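Local coordinates for tryptophan halogenase superfamily (Brevundimonas sp. BAL3, PDB 6FRL), which is a flavin-dependent halogenase of the tryptophan halogenase superfamily that prefers bromination over chlorination, at residues B[82-87]-B[498-503]; B[101-106]-B[137-142]; B[146-151]-B[492-497]. One frame throughout, in Å; residues are numbered along the deposited sequence.

Interaction 1 of 3, residues B[82-87]-B[498-503]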
loop_
_atom_site.group_PDB
_atom_site.type_symbol
_atom_site.label_atom_id
_atom_site.label_comp_id
_atom_site.label_asym_id
_atom_site.label_seq_id
_atom_site.Cartn_x
_atom_site.Cartn_y
_atom_site.Cartn_z
ATOM N N ALA B 82 -23.823 -17.175 16.290
ATOM C CA ALA B 82 -23.302 -16.778 14.989
ATOM C C ALA B 82 -23.465 -17.838 13.936
ATOM O O ALA B 82 -23.572 -19.030 14.255
ATOM C CB ALA B 82 -21.820 -16.453 15.096
ATOM N N THR B 83 -23.435 -17.383 12.688
ATOM C CA THR B 83 -23.311 -18.253 11.514
ATOM C C THR B 83 -22.199 -17.711 10.594
ATOM O O THR B 83 -21.719 -16.584 10.770
ATOM C CB THR B 83 -24.618 -18.279 10.696
ATOM O OG1 THR B 83 -24.847 -16.981 10.123
ATOM C CG2 THR B 83 -25.803 -18.641 11.571
ATOM N N CYS B 84 -21.822 -18.518 9.615
ATOM C CA CYS B 84 -20.803 -18.147 8.637
ATOM C C CYS B 84 -21.296 -17.115 7.620
ATOM O O CYS B 84 -22.470 -17.136 7.232
ATOM C CB CYS B 84 -20.334 -19.385 7.873
ATOM S SG CYS B 84 -19.765 -20.723 8.937
ATOM N N LYS B 85 -20.399 -16.209 7.224
ATOM C CA LYS B 85 -20.674 -15.228 6.170
ATOM C C LYS B 85 -19.601 -15.308 5.088
ATOM O O LYS B 85 -18.430 -14.913 5.318
ATOM C CB LYS B 85 -20.726 -13.798 6.703
ATOM C CG LYS B 85 -20.979 -12.790 5.571
ATOM C CD LYS B 85 -21.096 -11.363 6.033
ATOM C CE LYS B 85 -21.073 -10.372 4.887
ATOM N NZ LYS B 85 -20.688 -8.990 5.337
ATOM N N LEU B 86 -19.997 -15.806 3.915
ATOM C CA LEU B 86 -19.083 -15.857 2.770
ATOM C C LEU B 86 -19.044 -14.603 1.860
ATOM O O LEU B 86 -18.167 -14.508 1.002
ATOM C CB LEU B 86 -19.391 -17.080 1.932
ATOM C CG LEU B 86 -18.921 -18.369 2.598
ATOM C CD1 LEU B 86 -19.474 -19.539 1.813
ATOM C CD2 LEU B 86 -17.408 -18.443 2.712
ATOM N N GLY B 87 -19.990 -13.680 2.054
ATOM C CA GLY B 87 -20.114 -12.449 1.254
ATOM C C GLY B 87 -21.506 -11.828 1.372
ATOM O O GLY B 87 -22.305 -12.233 2.226
ATOM N N ALA B 498 -25.332 -25.955 7.076
ATOM C CA ALA B 498 -25.952 -26.544 8.271
ATOM C C ALA B 498 -25.045 -27.506 9.017
ATOM O O ALA B 498 -25.127 -27.554 10.242
ATOM C CB ALA B 498 -27.275 -27.221 7.930
ATOM N N GLN B 499 -24.186 -28.251 8.310
ATOM C CA GLN B 499 -23.289 -29.230 8.973
ATOM C C GLN B 499 -22.234 -28.585 9.898
ATOM O O GLN B 499 -21.872 -29.152 10.937
ATOM C CB GLN B 499 -22.569 -30.111 7.940
ATOM C CG GLN B 499 -21.622 -31.151 8.543
ATOM C CD GLN B 499 -21.066 -32.101 7.493
ATOM O OE1 GLN B 499 -21.836 -32.728 6.738
ATOM N NE2 GLN B 499 -19.733 -32.193 7.402
ATOM N N PHE B 500 -21.707 -27.433 9.484
ATOM C CA PHE B 500 -20.742 -26.677 10.275
ATOM C C PHE B 500 -21.400 -26.083 11.508
ATOM O O PHE B 500 -20.788 -26.027 12.564
ATOM C CB PHE B 500 -20.162 -25.550 9.433
ATOM C CG PHE B 500 -19.008 -24.866 10.078
ATOM C CD1 PHE B 500 -17.718 -25.418 9.985
ATOM C CD2 PHE B 500 -19.185 -23.694 10.769
ATOM C CE1 PHE B 500 -16.641 -24.811 10.584
ATOM C CE2 PHE B 500 -18.097 -23.070 11.364
ATOM C CZ PHE B 500 -16.829 -23.627 11.256
ATOM N N LEU B 501 -22.645 -25.641 11.351
ATOM C CA LEU B 501 -23.421 -25.095 12.458
ATOM C C LEU B 501 -23.858 -26.158 13.465
ATOM O O LEU B 501 -23.921 -25.869 14.661
ATOM C CB LEU B 501 -24.663 -24.343 11.960
ATOM C CG LEU B 501 -24.444 -23.198 10.985
ATOM C CD1 LEU B 501 -25.788 -22.513 10.744
ATOM C CD2 LEU B 501 -23.405 -22.190 11.450
ATOM N N ALA B 502 -24.186 -27.363 12.986
ATOM C CA ALA B 502 -24.492 -28.522 13.855
ATOM C C ALA B 502 -23.293 -28.942 14.723
ATOM O O ALA B 502 -23.486 -29.439 15.824
ATOM C CB ALA B 502 -24.983 -29.702 13.019
ATOM N N GLY B 503 -22.074 -28.740 14.217
ATOM C CA GLY B 503 -20.823 -28.940 14.980
ATOM C C GLY B 503 -20.452 -27.846 15.974
ATOM O O GLY B 503 -19.450 -27.968 16.652
#
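A sulfur-aromatic contact between Cys-84 and Phe-500 joins strand 83-85, the outermost strand on one side of a three-stranded antiparallel sheet, to the short helix 497-502 near the C-terminus. The SG of Cys-84 lies 4.3 Å from the centroid of the Phe-500 ring and 47° off the ring normal, an oblique approach. Its nearest ring atom is CD2 of Phe-500, 3.5 Å from SG, with CE2 the next, so the sulfur sits nearest the CD2-CE2 side of the ring. Phe-500 carries CG anti to its backbone N (chi1 -170°), which swings the ring off the helix toward the strand; Phe-147 packs against both residues, its ring meeting that of Phe-500 with the planes steeply inclined and its side chain touching Cys-84.

One residue further along the helix, Leu-501 divides its two methyl groups between backbone and side chain of Thr-83. CD2 of Leu-501 rests 3.9 Å from the CA of Thr-83, while its CD1 meets the CG2 of Thr-83 at 4.0 Å, the two side chains crossing obliquely. The threonine hydroxyl is engaged otherwise: OG1 is hydrogen-bonded to Pro-282 O and to His-166 ND1, the latter from the adjoining strand 164-168. The axes of segments 83-85 and 498-502 approach to 8.9 Å, at 137° between their N-to-C directions.

No hydrogen bond crosses between the segments, and Thr-83, Cys-84 and Leu-501 are all buried. Between these two segments the contact is therefore apolar, probably dispersion together with the sulfur-aromatic contact; the polar tie between strand and helix comes just before, from Cys-84 N to NE2 of His-497, while the threonine OG1 is satisfied by Pro-282 and His-166, outside the contact.

Interaction 2 of 3, residues B[101-106]-B[137-142]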
loop_
_atom_site.group_PDB
_atom_site.type_symbol
_atom_site.label_atom_id
_atom_site.label_comp_id
_atom_site.label_asym_id
_atom_site.label_seq_id
_atom_site.Cartn_x
_atom_site.Cartn_y
_atom_site.Cartn_z
ATOM N N ILE B 101 -23.230 -11.811 -6.037
ATOM C CA ILE B 101 -22.604 -11.938 -4.709
ATOM C C ILE B 101 -21.210 -11.261 -4.674
ATOM O O ILE B 101 -20.318 -11.596 -5.502
ATOM C CB ILE B 101 -22.448 -13.424 -4.272
ATOM C CG1 ILE B 101 -23.806 -14.061 -4.062
ATOM C CG2 ILE B 101 -21.708 -13.515 -2.958
ATOM C CD1 ILE B 101 -23.792 -15.576 -3.823
ATOM N N HIS B 102 -21.024 -10.374 -3.689
ATOM C CA HIS B 102 -19.700 -9.809 -3.338
ATOM C C HIS B 102 -19.067 -10.683 -2.299
ATOM O O HIS B 102 -19.471 -10.655 -1.142
ATOM C CB HIS B 102 -19.819 -8.364 -2.806
ATOM C CG HIS B 102 -18.520 -7.772 -2.344
ATOM N ND1 HIS B 102 -18.460 -6.646 -1.542
ATOM C CD2 HIS B 102 -17.240 -8.173 -2.533
ATOM C CE1 HIS B 102 -17.200 -6.396 -1.240
ATOM N NE2 HIS B 102 -16.437 -7.296 -1.847
ATOM N N PRO B 103 -18.080 -11.484 -2.701
ATOM C CA PRO B 103 -17.437 -12.407 -1.782
ATOM C C PRO B 103 -16.194 -11.823 -1.118
ATOM O O PRO B 103 -15.743 -10.762 -1.507
ATOM C CB PRO B 103 -17.019 -13.528 -2.726
ATOM C CG PRO B 103 -16.557 -12.780 -3.949
ATOM C CD PRO B 103 -17.541 -11.663 -4.064
ATOM N N PHE B 104 -15.607 -12.572 -0.201
ATOM C CA PHE B 104 -14.233 -12.307 0.283
ATOM C C PHE B 104 -13.273 -13.215 -0.475
ATOM O O PHE B 104 -12.994 -14.336 -0.029
ATOM C CB PHE B 104 -14.137 -12.539 1.789
ATOM C CG PHE B 104 -15.258 -11.909 2.557
ATOM C CD1 PHE B 104 -15.399 -10.536 2.570
ATOM C CD2 PHE B 104 -16.187 -12.685 3.264
ATOM C CE1 PHE B 104 -16.435 -9.931 3.280
ATOM C CE2 PHE B 104 -17.220 -12.079 3.979
ATOM C CZ PHE B 104 -17.340 -10.707 3.979
ATOM N N GLY B 105 -12.819 -12.751 -1.639
ATOM C CA GLY B 105 -11.861 -13.490 -2.448
ATOM C C GLY B 105 -11.562 -12.808 -3.779
ATOM O O GLY B 105 -12.256 -11.854 -4.188
ATOM N N LEU B 106 -10.536 -13.315 -4.464
ATOM C CA LEU B 106 -10.247 -12.919 -5.845
ATOM C C LEU B 106 -11.014 -13.795 -6.862
ATOM O O LEU B 106 -11.612 -14.820 -6.484
ATOM C CB LEU B 106 -8.749 -12.996 -6.139
ATOM C CG LEU B 106 -7.755 -12.442 -5.117
ATOM C CD1 LEU B 106 -6.323 -12.656 -5.657
ATOM C CD2 LEU B 106 -8.100 -11.001 -4.822
ATOM N N LEU B 137 -14.497 -19.127 -5.943
ATOM C CA LEU B 137 -14.913 -20.220 -5.077
ATOM C C LEU B 137 -15.807 -19.703 -3.969
ATOM O O LEU B 137 -16.834 -20.312 -3.649
ATOM C CB LEU B 137 -13.700 -20.945 -4.513
ATOM C CG LEU B 137 -13.900 -22.009 -3.444
ATOM C CD1 LEU B 137 -14.881 -23.064 -3.923
ATOM C CD2 LEU B 137 -12.561 -22.640 -3.076
ATOM N N GLY B 138 -15.443 -18.553 -3.410
ATOM C CA GLY B 138 -16.232 -17.944 -2.335
ATOM C C GLY B 138 -17.674 -17.754 -2.751
ATOM O O GLY B 138 -18.614 -18.201 -2.047
ATOM N N ALA B 139 -17.844 -17.111 -3.908
ATOM C CA ALA B 139 -19.161 -16.777 -4.447
ATOM C C ALA B 139 -19.963 -18.012 -4.782
ATOM O O ALA B 139 -21.141 -18.084 -4.467
ATOM C CB ALA B 139 -19.018 -15.915 -5.679
ATOM N N ALA B 140 -19.313 -18.980 -5.427
ATOM C CA ALA B 140 -19.930 -20.286 -5.768
ATOM C C ALA B 140 -20.394 -21.038 -4.514
ATOM O O ALA B 140 -21.495 -21.581 -4.494
ATOM C CB ALA B 140 -18.956 -21.143 -6.585
ATOM N N LEU B 141 -19.552 -21.068 -3.478
ATOM C CA LEU B 141 -19.931 -21.671 -2.179
ATOM C C LEU B 141 -21.121 -20.925 -1.564
ATOM O O LEU B 141 -22.043 -21.555 -1.097
ATOM C CB LEU B 141 -18.744 -21.685 -1.204
ATOM C CG LEU B 141 -17.585 -22.673 -1.355
ATOM C CD1 LEU B 141 -16.401 -22.298 -0.467
ATOM C CD2 LEU B 141 -18.015 -24.057 -0.980
ATOM N N ALA B 142 -21.126 -19.592 -1.576
ATOM C CA ALA B 142 -22.288 -18.860 -1.029
ATOM C C ALA B 142 -23.593 -19.174 -1.772
ATOM O O ALA B 142 -24.633 -19.422 -1.143
ATOM C CB ALA B 142 -22.050 -17.351 -1.028
#
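Ile-101 reaches the helix with the end of its longer branch, CD1 lying 3.7 Å from the CB of Ala-142 and packing equally closely on the carbonyl oxygen of Ala-139. That reach follows from CG1 standing anti to the carbonyl carbon (chi1 -66°) in a chain extended through chi2, which carries CD1 past Ala-139 and on to the next turn. Nearer the backbone the fit is looser, the CB of Ile-101 standing 4.5 Å from the CB of Ala-139. Two residues on, Pro-103 meets the same alanine: CB of Pro-103 is 3.9 Å from the backbone N of Ala-139 and 4.3 Å from its CB. Ala-139 is thus touched by both inward residues of the strand.

Strand 99-103 is an outermost strand of the seven-stranded mixed sheet of this halogenase, and helix 137-143 lies against it; the axes of 101-103 and 137-142 approach to 7.7 Å at 128°. Small residues permit this close approach. At Gly-138 a side chain would start only 3.5 Å from the CB of Pro-103, so a CB at this position would be tight. Ala-139 N is taken up by the hydroxyl of Ser-136, and Ala-142 N by Gly-138 O.

His-102, between the two inward residues, points away from the helix and is hydrogen-bonded through ND1 to Glu-351 and through NE2 to Ser-449. On the helix, Leu-137 and Ala-140 pack instead on helix 473-492, touching Val-491 in common.

Interaction 3 of 3, residues B[146-151]-B[492-497]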
loop_
_atom_site.group_PDB
_atom_site.type_symbol
_atom_site.label_atom_id
_atom_site.label_comp_id
_atom_site.label_asym_id
_atom_site.label_seq_id
_atom_site.Cartn_x
_atom_site.Cartn_y
_atom_site.Cartn_z
ATOM N N LYS B 146 -23.225 -23.776 0.665
ATOM C CA LYS B 146 -22.117 -24.571 1.228
ATOM C C LYS B 146 -21.190 -23.751 2.135
ATOM O O LYS B 146 -21.244 -22.504 2.145
ATOM C CB LYS B 146 -21.277 -25.223 0.112
ATOM C CG LYS B 146 -22.024 -26.126 -0.874
ATOM C CD LYS B 146 -23.092 -27.029 -0.217
ATOM C CE LYS B 146 -23.796 -28.003 -1.190
ATOM N NZ LYS B 146 -22.815 -28.824 -1.957
ATOM N N PHE B 147 -20.402 -24.477 2.935
ATOM C CA PHE B 147 -19.318 -23.922 3.743
ATOM C C PHE B 147 -18.204 -24.928 4.084
ATOM O O PHE B 147 -18.474 -26.066 4.481
ATOM C CB PHE B 147 -19.818 -23.289 5.067
ATOM C CG PHE B 147 -18.701 -22.626 5.852
ATOM C CD1 PHE B 147 -18.298 -21.337 5.555
ATOM C CD2 PHE B 147 -17.975 -23.341 6.815
ATOM C CE1 PHE B 147 -17.246 -20.738 6.273
ATOM C CE2 PHE B 147 -16.919 -22.759 7.510
ATOM C CZ PHE B 147 -16.548 -21.455 7.246
ATOM N N THR B 148 -16.956 -24.470 3.983
ATOM C CA THR B 148 -15.785 -25.194 4.504
ATOM C C THR B 148 -14.689 -24.191 4.878
ATOM O O THR B 148 -14.577 -23.103 4.283
ATOM C CB THR B 148 -15.236 -26.244 3.502
ATOM O OG1 THR B 148 -14.294 -27.089 4.147
ATOM C CG2 THR B 148 -14.538 -25.605 2.279
ATOM N N LEU B 149 -13.887 -24.547 5.874
ATOM C CA LEU B 149 -12.711 -23.748 6.197
ATOM C C LEU B 149 -11.780 -23.686 4.972
ATOM O O LEU B 149 -11.546 -24.710 4.356
ATOM C CB LEU B 149 -11.961 -24.328 7.413
ATOM C CG LEU B 149 -12.692 -24.364 8.768
ATOM C CD1 LEU B 149 -11.709 -24.805 9.871
ATOM C CD2 LEU B 149 -13.353 -23.024 9.127
ATOM N N PRO B 150 -11.282 -22.491 4.598
ATOM C CA PRO B 150 -10.269 -22.441 3.531
ATOM C C PRO B 150 -8.978 -23.184 3.900
ATOM O O PRO B 150 -8.645 -23.283 5.072
ATOM C CB PRO B 150 -9.957 -20.947 3.401
ATOM C CG PRO B 150 -10.362 -20.387 4.679
ATOM C CD PRO B 150 -11.558 -21.151 5.131
ATOM N N SER B 151 -8.285 -23.713 2.899
ATOM C CA SER B 151 -7.020 -24.413 3.116
ATOM C C SER B 151 -5.979 -23.438 3.602
ATOM O O SER B 151 -5.967 -22.308 3.119
ATOM C CB SER B 151 -6.523 -25.088 1.836
ATOM O OG SER B 151 -7.268 -26.267 1.609
ATOM N N ALA B 492 -19.559 -28.721 -5.232
ATOM C CA ALA B 492 -20.532 -29.826 -5.265
ATOM C C ALA B 492 -20.275 -30.832 -4.159
ATOM O O ALA B 492 -21.216 -31.308 -3.491
ATOM C CB ALA B 492 -20.523 -30.511 -6.618
ATOM N N ARG B 493 -18.997 -31.104 -3.923
ATOM C CA ARG B 493 -18.625 -32.054 -2.892
ATOM C C ARG B 493 -18.384 -31.486 -1.487
ATOM O O ARG B 493 -17.951 -32.215 -0.596
ATOM C CB ARG B 493 -17.437 -32.870 -3.358
ATOM C CG ARG B 493 -16.122 -32.142 -3.458
ATOM C CD ARG B 493 -15.130 -33.055 -4.149
ATOM N NE ARG B 493 -14.027 -32.277 -4.655
ATOM C CZ ARG B 493 -13.708 -32.045 -5.921
ATOM N NH1 ARG B 493 -14.383 -32.550 -6.928
ATOM N NH2 ARG B 493 -12.663 -31.279 -6.159
ATOM N N THR B 494 -18.705 -30.212 -1.265
ATOM C CA THR B 494 -18.477 -29.572 0.019
ATOM C C THR B 494 -19.768 -29.679 0.833
ATOM O O THR B 494 -20.872 -29.583 0.279
ATOM C CB THR B 494 -17.959 -28.133 -0.205
ATOM O OG1 THR B 494 -16.638 -28.212 -0.770
ATOM C CG2 THR B 494 -17.872 -27.349 1.080
ATOM N N PRO B 495 -19.656 -29.881 2.161
ATOM C CA PRO B 495 -20.909 -29.963 2.941
ATOM C C PRO B 495 -21.722 -28.675 2.979
ATOM O O PRO B 495 -21.230 -27.622 2.620
ATOM C CB PRO B 495 -20.439 -30.337 4.356
ATOM C CG PRO B 495 -18.962 -30.178 4.356
ATOM C CD PRO B 495 -18.475 -30.266 2.957
ATOM N N GLU B 496 -22.968 -28.775 3.409
ATOM C CA GLU B 496 -23.831 -27.627 3.532
ATOM C C GLU B 496 -23.396 -26.791 4.724
ATOM O O GLU B 496 -22.722 -27.263 5.639
ATOM C CB GLU B 496 -25.274 -28.041 3.746
ATOM C CG GLU B 496 -25.933 -28.824 2.618
ATOM C CD GLU B 496 -27.326 -29.343 2.985
ATOM O OE1 GLU B 496 -28.042 -28.691 3.793
ATOM O OE2 GLU B 496 -27.715 -30.418 2.464
ATOM N N HIS B 497 -23.839 -25.548 4.709
ATOM C CA HIS B 497 -23.699 -24.620 5.829
ATOM C C HIS B 497 -24.180 -25.284 7.127
ATOM O O HIS B 497 -23.484 -25.224 8.148
ATOM C CB HIS B 497 -24.473 -23.309 5.505
ATOM C CG HIS B 497 -24.223 -22.182 6.457
ATOM N ND1 HIS B 497 -25.105 -21.136 6.609
ATOM C CD2 HIS B 497 -23.186 -21.921 7.292
ATOM C CE1 HIS B 497 -24.632 -20.286 7.503
ATOM N NE2 HIS B 497 -23.475 -20.746 7.946
HETATM O O HOH W 1 -23.903 -30.898 -3.031
HETATM O O HOH W 2 -20.354 -26.943 6.312
#
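Lys-146 lies along the backbone of 494-496, its chain bent at chi2 and chi4 (-40° and 53°) so that the aliphatic part passes the carbonyls of Thr-494 and Pro-495 and the ammonium reaches the carbonyl of Thr-494. NZ of Lys-146 donates to Thr-494 O at 3.1 Å, in the carbonyl plane, and to Val-491 O; a water 2.6 Å from Lys-146 NZ connects it to Ala-492 O. The ammonium is thus gathered in by carbonyls where helix 473-492 ends. A methionine in place of this lysine would probably leave the carbonyls of Thr-494 and Val-491, and the water held by NZ, without their charged donor.

The backbones form a single beta bridge between Lys-146 and Glu-496: Phe-147 N donates to Pro-495 O at 3.3 Å, nearly straight (166°), and a second water spans Phe-147 O and Glu-496 O. Thr-148 and Thr-494 cross at about a right angle, with CB of Thr-148 3.7 Å from CG2 of Thr-494. This methyl also touches Phe-147 O, whereas OG1 of Thr-494 bonds to Leu-490 O. CB of Phe-147 approaches the His-497 ring obliquely, while its phenyl ring leads away to meet Trp-163 edge-to-face.

Segment 146-151 leads from helix 137-143, whose Leu-141 touches Lys-146 and Thr-494, toward strand 164-168; 492-497 links helix 473-492 to helix 497-502, beside strand 83-85.

In the fold
The three contacts form one continuous region on the same side of the chain's centre. Interactions 1 and 3 lie closest, their centres about 10 Å apart, and are joined by a probable hydrogen bond of 3.2 Å from Cys-84 N to His-497 NE2. Interactions 2 and 3 (about 12 Å) meet where Lys-146 N lies 3.1 Å from Leu-141 O, again a probable hydrogen bond, as the chain leaves the helix. Interactions 1 and 2 (about 15 Å) touch through Leu-86, whose CD1 is 3.8 Å from Ala-142 N. Along the chain, 82-87 with 498-503 encloses the other two, which follow in series, so the C-terminal segment is folded back onto strand 83-85, helix 137-143 and the loop that follows it.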